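L-amino acid deaminase (Proteus vulgaris, PDB 5I39) catalyses, as is inferred from its family and name, the oxidative deamination of L-amino acids as a membrane-bound, FAD-dependent oxidoreductase of the DAO family. Local coordinates at residues V57-I71 / Y196-A210. Numbering follows the deposited sequence.
Sequences VERGLSVVIVEKGNI and YAKKMGVRIYTQCAA. With FAD (flavin-adenine dinucleotide), chain B.
Strands 63-66 and 203-205 run parallel, their axes 4.7 Å apart at an angle of 18°; hydrogen bonds from Arg203 N to Val63 O, Ile65 N to Arg203 O and Tyr205 N to Ile65 O form the ladder, which Glu67 N to Tyr205 O continues past strand 63-66. This is the second strand of a Rossmann-type FAD-binding fold paired with the edge strand of its mainly parallel sheet; strand 40-43 flanks 63-66 on its other side. One face is aliphatic: Ile65 and Ile204 lie side by side, CD1 of Ile65 4.0 Å from CG1 of Ile204, while Val202 CG1 packs on Ile65 CG1. Ile71 crosses Ile204 at about a right angle, its CD1 3.7 Å from Ile204 CG2. At the ends of the helices that precede both strands, Val57 CG2 meets Val202 CG2 at 3.6 Å, and a water joins Glu58 OE2, salt-bridged to Lys109, to Tyr196 OH. On the opposite face Val64 CG1 touches the Tyr205 ring at its edge, 3.7 Å from CD2. Past the strands the two segments stay joined by hydrogen bonds from Cys208 N to Glu67 O, with the donor above the carbonyl plane, and from Gln207 N to Gly69 O. These turns hold the adenosine end of FAD. With CG anti to its backbone N (chi1 165°) and a bend at chi2, Glu67 brings its carboxylate to the ribose, the hallmark acid ending the second strand of this fold: OE1 accepts from O3B and OE2 from O2B. The anti lone pair of OE2 takes Gly69 N, and Ala45 N, from the turn after strand 40-43, binds OE1, helping fix the carboxylate. Lys68 NZ reaches the same O2B. Ala210 reads the adenine edge with its backbone, N donating to FAD N1A and O accepting from FAD N6A, both at 2.9 Å.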
loop_
_atom_site.group_PDB
_atom_site.type_symbol
_atom_site.label_atom_id
_atom_site.label_comp_id
_atom_site.label_asym_id
_atom_site.label_seq_id
_atom_site.Cartn_x
_atom_site.Cartn_y
_atom_site.Cartn_z
ATOM N N VAL A 57 5.460 -18.623 4.464
ATOM C CA VAL A 57 6.435 -19.581 3.933
ATOM C C VAL A 57 7.734 -19.542 4.747
ATOM O O VAL A 57 8.346 -20.581 4.992
ATOM C CB VAL A 57 6.696 -19.366 2.426
ATOM C CG1 VAL A 57 7.904 -20.160 1.941
ATOM C CG2 VAL A 57 5.465 -19.751 1.625
ATOM N N GLU A 58 8.140 -18.362 5.202
ATOM C CA GLU A 58 9.309 -18.253 6.080
ATOM C C GLU A 58 9.151 -19.011 7.399
ATOM O O GLU A 58 10.143 -19.417 7.994
ATOM C CB GLU A 58 9.619 -16.795 6.371
ATOM C CG GLU A 58 10.160 -16.056 5.164
ATOM C CD GLU A 58 10.266 -14.564 5.372
ATOM O OE1 GLU A 58 9.687 -14.038 6.347
ATOM O OE2 GLU A 58 10.928 -13.910 4.539
ATOM N N ARG A 59 7.904 -19.191 7.843
ATOM C CA ARG A 59 7.581 -19.987 9.030
ATOM C C ARG A 59 7.440 -21.493 8.758
ATOM O O ARG A 59 7.084 -22.249 9.661
ATOM C CB ARG A 59 6.300 -19.455 9.673
ATOM C CG ARG A 59 6.379 -17.994 10.052
ATOM C CD ARG A 59 5.124 -17.539 10.767
ATOM N NE ARG A 59 5.046 -16.078 10.807
ATOM C CZ ARG A 59 4.562 -15.334 11.807
ATOM N NH1 ARG A 59 4.107 -15.874 12.941
ATOM N NH2 ARG A 59 4.545 -14.013 11.673
ATOM N N GLY A 60 7.720 -21.930 7.532
ATOM C CA GLY A 60 7.721 -23.348 7.178
ATOM C C GLY A 60 6.401 -23.896 6.667
ATOM O O GLY A 60 6.245 -25.110 6.556
ATOM N N LEU A 61 5.457 -23.016 6.337
ATOM C CA LEU A 61 4.127 -23.430 5.883
ATOM C C LEU A 61 4.025 -23.357 4.368
ATOM O O LEU A 61 4.549 -22.431 3.755
ATOM C CB LEU A 61 3.063 -22.530 6.509
ATOM C CG LEU A 61 3.012 -22.572 8.038
ATOM C CD1 LEU A 61 2.189 -21.417 8.586
ATOM C CD2 LEU A 61 2.469 -23.903 8.536
ATOM N N SER A 62 3.355 -24.335 3.763
ATOM C CA SER A 62 3.012 -24.247 2.345
ATOM C C SER A 62 1.845 -23.275 2.162
ATOM O O SER A 62 0.914 -23.232 2.978
ATOM C CB SER A 62 2.666 -25.617 1.773
ATOM O OG SER A 62 1.526 -26.159 2.407
ATOM N N VAL A 63 1.908 -22.488 1.093
ATOM C CA VAL A 63 0.906 -21.456 0.844
ATOM C C VAL A 63 0.468 -21.484 -0.608
ATOM O O VAL A 63 1.298 -21.543 -1.517
ATOM C CB VAL A 63 1.421 -20.042 1.186
ATOM C CG1 VAL A 63 0.323 -19.007 0.978
ATOM C CG2 VAL A 63 1.923 -19.976 2.623
ATOM N N VAL A 64 -0.847 -21.431 -0.802
ATOM C CA VAL A 64 -1.447 -21.208 -2.105
ATOM C C VAL A 64 -2.256 -19.919 -2.036
ATOM O O VAL A 64 -3.046 -19.733 -1.114
ATOM C CB VAL A 64 -2.355 -22.387 -2.521
ATOM C CG1 VAL A 64 -3.235 -22.033 -3.717
ATOM C CG2 VAL A 64 -1.507 -23.607 -2.850
ATOM N N ILE A 65 -2.050 -19.041 -3.015
ATOM C CA ILE A 65 -2.894 -17.865 -3.201
ATOM C C ILE A 65 -3.834 -18.153 -4.361
ATOM O O ILE A 65 -3.397 -18.626 -5.416
ATOM C CB ILE A 65 -2.099 -16.577 -3.520
ATOM C CG1 ILE A 65 -1.031 -16.311 -2.452
ATOM C CG2 ILE A 65 -3.055 -15.387 -3.644
ATOM C CD1 ILE A 65 -0.191 -15.073 -2.685
ATOM N N VAL A 66 -5.113 -17.843 -4.172
ATOM C CA VAL A 66 -6.076 -17.853 -5.270
ATOM C C VAL A 66 -6.474 -16.407 -5.572
ATOM O O VAL A 66 -6.750 -15.621 -4.660
ATOM C CB VAL A 66 -7.286 -18.782 -5.000
ATOM C CG1 VAL A 66 -6.810 -20.225 -4.914
ATOM C CG2 VAL A 66 -8.065 -18.393 -3.749
ATOM N N GLU A 67 -6.459 -16.069 -6.860
ATOM C CA GLU A 67 -6.653 -14.709 -7.346
ATOM C C GLU A 67 -7.661 -14.759 -8.490
ATOM O O GLU A 67 -7.446 -15.459 -9.483
ATOM C CB GLU A 67 -5.308 -14.134 -7.813
ATOM C CG GLU A 67 -5.378 -12.869 -8.663
ATOM C CD GLU A 67 -6.129 -11.738 -7.997
ATOM O OE1 GLU A 67 -5.686 -11.286 -6.919
ATOM O OE2 GLU A 67 -7.157 -11.298 -8.564
ATOM N N LYS A 68 -8.754 -14.017 -8.348
ATOM C CA LYS A 68 -9.867 -14.068 -9.305
ATOM C C LYS A 68 -9.499 -13.484 -10.673
ATOM O O LYS A 68 -10.056 -13.900 -11.684
ATOM C CB LYS A 68 -11.117 -13.377 -8.733
ATOM C CG LYS A 68 -11.007 -11.870 -8.561
ATOM C CD LYS A 68 -12.309 -11.249 -8.075
ATOM C CE LYS A 68 -12.164 -9.761 -7.794
ATOM N NZ LYS A 68 -11.635 -8.976 -8.947
ATOM N N GLY A 69 -8.588 -12.516 -10.694
ATOM C CA GLY A 69 -8.117 -11.899 -11.933
ATOM C C GLY A 69 -6.636 -12.150 -12.118
ATOM O O GLY A 69 -6.168 -13.279 -11.972
ATOM N N ASN A 70 -5.903 -11.093 -12.456
ATOM C CA ASN A 70 -4.451 -11.152 -12.587
ATOM C C ASN A 70 -3.768 -10.779 -11.277
ATOM O O ASN A 70 -4.323 -10.059 -10.452
ATOM C CB ASN A 70 -3.974 -10.184 -13.673
ATOM C CG ASN A 70 -4.463 -10.563 -15.060
ATOM O OD1 ASN A 70 -4.652 -11.737 -15.364
ATOM N ND2 ASN A 70 -4.643 -9.565 -15.920
ATOM N N ILE A 71 -2.540 -11.253 -11.109
ATOM C CA ILE A 71 -1.706 -10.859 -9.975
ATOM C C ILE A 71 -1.539 -9.338 -9.960
ATOM O O ILE A 71 -1.218 -8.735 -10.981
ATOM C CB ILE A 71 -0.329 -11.554 -10.035
ATOM C CG1 ILE A 71 -0.497 -13.036 -9.685
ATOM C CG2 ILE A 71 0.668 -10.897 -9.086
ATOM C CD1 ILE A 71 0.697 -13.910 -10.000
ATOM N N TYR A 196 8.975 -12.818 -6.438
ATOM C CA TYR A 196 9.728 -13.292 -5.284
ATOM C C TYR A 196 8.934 -14.341 -4.500
ATOM O O TYR A 196 9.473 -15.386 -4.143
ATOM C CB TYR A 196 10.114 -12.115 -4.398
ATOM C CG TYR A 196 10.807 -12.492 -3.110
ATOM C CD1 TYR A 196 12.128 -12.939 -3.099
ATOM C CD2 TYR A 196 10.143 -12.378 -1.894
ATOM C CE1 TYR A 196 12.765 -13.265 -1.908
ATOM C CE2 TYR A 196 10.763 -12.700 -0.700
ATOM C CZ TYR A 196 12.072 -13.141 -0.706
ATOM O OH TYR A 196 12.662 -13.445 0.503
ATOM N N ALA A 197 7.649 -14.079 -4.270
ATOM C CA ALA A 197 6.792 -15.050 -3.591
ATOM C C ALA A 197 6.779 -16.389 -4.333
ATOM O O ALA A 197 6.914 -17.447 -3.713
ATOM C CB ALA A 197 5.382 -14.506 -3.451
ATOM N N LYS A 198 6.632 -16.340 -5.657
ATOM C CA LYS A 198 6.689 -17.558 -6.473
ATOM C C LYS A 198 8.033 -18.271 -6.332
ATOM O O LYS A 198 8.081 -19.495 -6.182
ATOM C CB LYS A 198 6.416 -17.252 -7.944
ATOM C CG LYS A 198 4.975 -16.868 -8.244
ATOM C CD LYS A 198 4.809 -16.343 -9.661
ATOM C CE LYS A 198 5.015 -17.421 -10.717
ATOM N NZ LYS A 198 5.082 -16.836 -12.080
ATOM N N LYS A 199 9.121 -17.510 -6.360
ATOM C CA LYS A 199 10.452 -18.075 -6.172
ATOM C C LYS A 199 10.602 -18.764 -4.809
ATOM O O LYS A 199 11.261 -19.799 -4.700
ATOM C CB LYS A 199 11.505 -16.989 -6.344
ATOM C CG LYS A 199 12.931 -17.506 -6.302
ATOM C CD LYS A 199 13.928 -16.374 -6.438
ATOM C CE LYS A 199 15.323 -16.818 -6.024
ATOM N NZ LYS A 199 15.848 -17.950 -6.840
HETATM N N MSE A 200 9.973 -18.192 -3.782
HETATM C CA MSE A 200 9.977 -18.778 -2.434
HETATM C C MSE A 200 9.057 -19.976 -2.292
HETATM O O MSE A 200 9.043 -20.612 -1.238
HETATM C CB MSE A 200 9.589 -17.719 -1.396
HETATM C CG MSE A 200 10.543 -16.524 -1.305
HETATM SE SE MSE A 200 12.373 -17.041 -0.820
HETATM C CE MSE A 200 13.128 -17.118 -2.630
ATOM N N GLY A 201 8.290 -20.302 -3.330
ATOM C CA GLY A 201 7.448 -21.499 -3.348
ATOM C C GLY A 201 5.972 -21.239 -3.110
ATOM O O GLY A 201 5.190 -22.185 -3.052
ATOM N N VAL A 202 5.573 -19.973 -2.982
ATOM C CA VAL A 202 4.149 -19.649 -2.939
ATOM C C VAL A 202 3.583 -19.963 -4.320
ATOM O O VAL A 202 4.142 -19.537 -5.326
ATOM C CB VAL A 202 3.884 -18.164 -2.614
ATOM C CG1 VAL A 202 2.384 -17.888 -2.582
ATOM C CG2 VAL A 202 4.516 -17.773 -1.286
ATOM N N ARG A 203 2.497 -20.726 -4.375
ATOM C CA ARG A 203 1.839 -21.009 -5.648
ATOM C C ARG A 203 0.617 -20.111 -5.769
ATOM O O ARG A 203 -0.176 -20.013 -4.834
ATOM C CB ARG A 203 1.515 -22.495 -5.764
ATOM C CG ARG A 203 2.794 -23.321 -5.847
ATOM C CD ARG A 203 2.545 -24.785 -6.139
ATOM N NE ARG A 203 1.990 -25.493 -4.991
ATOM C CZ ARG A 203 1.645 -26.782 -4.991
ATOM N NH1 ARG A 203 1.782 -27.525 -6.088
ATOM N NH2 ARG A 203 1.150 -27.332 -3.886
ATOM N N ILE A 204 0.513 -19.421 -6.904
ATOM C CA ILE A 204 -0.483 -18.370 -7.101
ATOM C C ILE A 204 -1.301 -18.701 -8.338
ATOM O O ILE A 204 -0.771 -18.715 -9.452
ATOM C CB ILE A 204 0.162 -16.975 -7.269
ATOM C CG1 ILE A 204 1.128 -16.693 -6.107
ATOM C CG2 ILE A 204 -0.927 -15.906 -7.349
ATOM C CD1 ILE A 204 1.859 -15.363 -6.173
ATOM N N TYR A 205 -2.592 -18.948 -8.142
ATOM C CA TYR A 205 -3.484 -19.341 -9.233
ATOM C C TYR A 205 -4.388 -18.182 -9.611
ATOM O O TYR A 205 -5.193 -17.719 -8.805
ATOM C CB TYR A 205 -4.261 -20.608 -8.860
ATOM C CG TYR A 205 -3.285 -21.730 -8.651
ATOM C CD1 TYR A 205 -2.825 -22.492 -9.726
ATOM C CD2 TYR A 205 -2.735 -21.970 -7.397
ATOM C CE1 TYR A 205 -1.879 -23.486 -9.546
ATOM C CE2 TYR A 205 -1.783 -22.955 -7.206
ATOM C CZ TYR A 205 -1.358 -23.712 -8.282
ATOM O OH TYR A 205 -0.417 -24.695 -8.079
ATOM N N THR A 206 -4.206 -17.702 -10.839
ATOM C CA THR A 206 -4.958 -16.578 -11.381
ATOM C C THR A 206 -6.207 -17.075 -12.108
ATOM O O THR A 206 -6.353 -18.271 -12.377
ATOM C CB THR A 206 -4.081 -15.751 -12.330
ATOM O OG1 THR A 206 -3.516 -16.608 -13.326
ATOM C CG2 THR A 206 -2.961 -15.089 -11.554
ATOM N N GLN A 207 -7.115 -16.153 -12.417
ATOM C CA GLN A 207 -8.429 -16.500 -12.982
ATOM C C GLN A 207 -9.101 -17.604 -12.151
ATOM O O GLN A 207 -9.670 -18.559 -12.692
ATOM C CB GLN A 207 -8.302 -16.917 -14.455
ATOM C CG GLN A 207 -7.782 -15.824 -15.374
ATOM C CD GLN A 207 -6.282 -15.609 -15.269
ATOM O OE1 GLN A 207 -5.510 -16.566 -15.243
ATOM N NE2 GLN A 207 -5.860 -14.350 -15.218
ATOM N N CYS A 208 -9.011 -17.459 -10.830
ATOM C CA CYS A 208 -9.393 -18.500 -9.882
ATOM C C CYS A 208 -9.980 -17.858 -8.628
ATOM O O CYS A 208 -9.279 -17.621 -7.645
ATOM C CB CYS A 208 -8.174 -19.363 -9.544
ATOM S SG CYS A 208 -8.513 -20.774 -8.468
ATOM N N ALA A 209 -11.272 -17.560 -8.685
ATOM C CA ALA A 209 -11.969 -16.899 -7.591
ATOM C C ALA A 209 -12.307 -17.876 -6.482
ATOM O O ALA A 209 -12.821 -18.965 -6.744
ATOM C CB ALA A 209 -13.245 -16.252 -8.095
ATOM N N ALA A 210 -12.022 -17.484 -5.244
ATOM C CA ALA A 210 -12.537 -18.185 -4.079
ATOM C C ALA A 210 -14.016 -17.837 -3.933
ATOM O O ALA A 210 -14.380 -16.664 -3.885
ATOM C CB ALA A 210 -11.777 -17.779 -2.828
HETATM P PA FAD B . -5.643 -5.379 -3.897
HETATM O O1A FAD B . -6.860 -4.716 -4.551
HETATM O O2A FAD B . -4.311 -4.964 -4.493
HETATM O O5B FAD B . -5.694 -6.963 -4.025
HETATM C C5B FAD B . -6.817 -7.736 -3.624
HETATM C C4B FAD B . -6.909 -8.871 -4.627
HETATM O O4B FAD B . -7.925 -9.795 -4.187
HETATM C C3B FAD B . -7.325 -8.378 -6.014
HETATM O O3B FAD B . -6.298 -8.676 -6.959
HETATM C C2B FAD B . -8.645 -9.125 -6.257
HETATM O O2B FAD B . -8.863 -9.470 -7.639
HETATM C C1B FAD B . -8.516 -10.335 -5.349
HETATM N N9A FAD B . -9.778 -10.951 -4.927
HETATM C C8A FAD B . -10.816 -10.343 -4.389
HETATM N N7A FAD B . -11.794 -11.212 -4.059
HETATM C C5A FAD B . -11.328 -12.400 -4.421
HETATM C C6A FAD B . -11.832 -13.770 -4.378
HETATM N N6A FAD B . -13.057 -14.031 -3.877
HETATM N N1A FAD B . -11.048 -14.763 -4.841
HETATM C C2A FAD B . -9.820 -14.522 -5.320
HETATM N N3A FAD B . -9.295 -13.295 -5.414
HETATM C C4A FAD B . -10.002 -12.244 -4.979
HETATM N N1 FAD B . -0.905 2.989 -0.175
HETATM C C2 FAD B . 0.277 3.487 0.204
HETATM O O2 FAD B . 0.886 2.907 1.121
HETATM N N3 FAD B . 0.792 4.591 -0.390
HETATM C C4 FAD B . 0.179 5.281 -1.358
HETATM O O4 FAD B . 0.705 6.258 -1.871
HETATM C C4X FAD B . -1.137 4.816 -1.818
HETATM N N5 FAD B . -1.877 5.468 -2.755
HETATM C C5X FAD B . -2.978 4.895 -3.254
HETATM C C6 FAD B . -3.634 5.431 -4.363
HETATM C C7 FAD B . -4.745 4.814 -4.933
HETATM C C7M FAD B . -5.402 5.391 -6.166
HETATM C C8 FAD B . -5.263 3.571 -4.345
HETATM C C8M FAD B . -6.441 2.840 -4.943
HETATM C C9 FAD B . -4.622 3.045 -3.221
HETATM C C9A FAD B . -3.510 3.657 -2.654
HETATM N N10 FAD B . -2.870 3.128 -1.526
HETATM C C10 FAD B . -1.616 3.597 -1.141
HETATM C "C1'" FAD B . -3.394 1.963 -0.843
HETATM C "C2'" FAD B . -2.834 0.670 -1.322
HETATM O "O2'" FAD B . -2.735 0.709 -2.742
HETATM C "C3'" FAD B . -3.780 -0.430 -0.850
HETATM O "O3'" FAD B . -4.064 -0.308 0.569
HETATM C "C4'" FAD B . -3.237 -1.820 -1.084
HETATM O "O4'" FAD B . -2.801 -1.959 -2.449
HETATM C "C5'" FAD B . -4.316 -2.845 -0.783
HETATM O "O5'" FAD B . -3.753 -4.124 -1.080
HETATM P P FAD B . -4.729 -5.417 -1.093
HETATM O O1P FAD B . -3.859 -6.607 -1.366
HETATM O O2P FAD B . -5.621 -5.387 0.129
HETATM O O3P FAD B . -5.748 -5.094 -2.317
HETATM O O HOH W 1 11.350 -15.203 2.127
HETATM O O HOH W 2 1.963 -24.383 -2.261
HETATM O O HOH W 3 4.245 -22.939 -0.523
#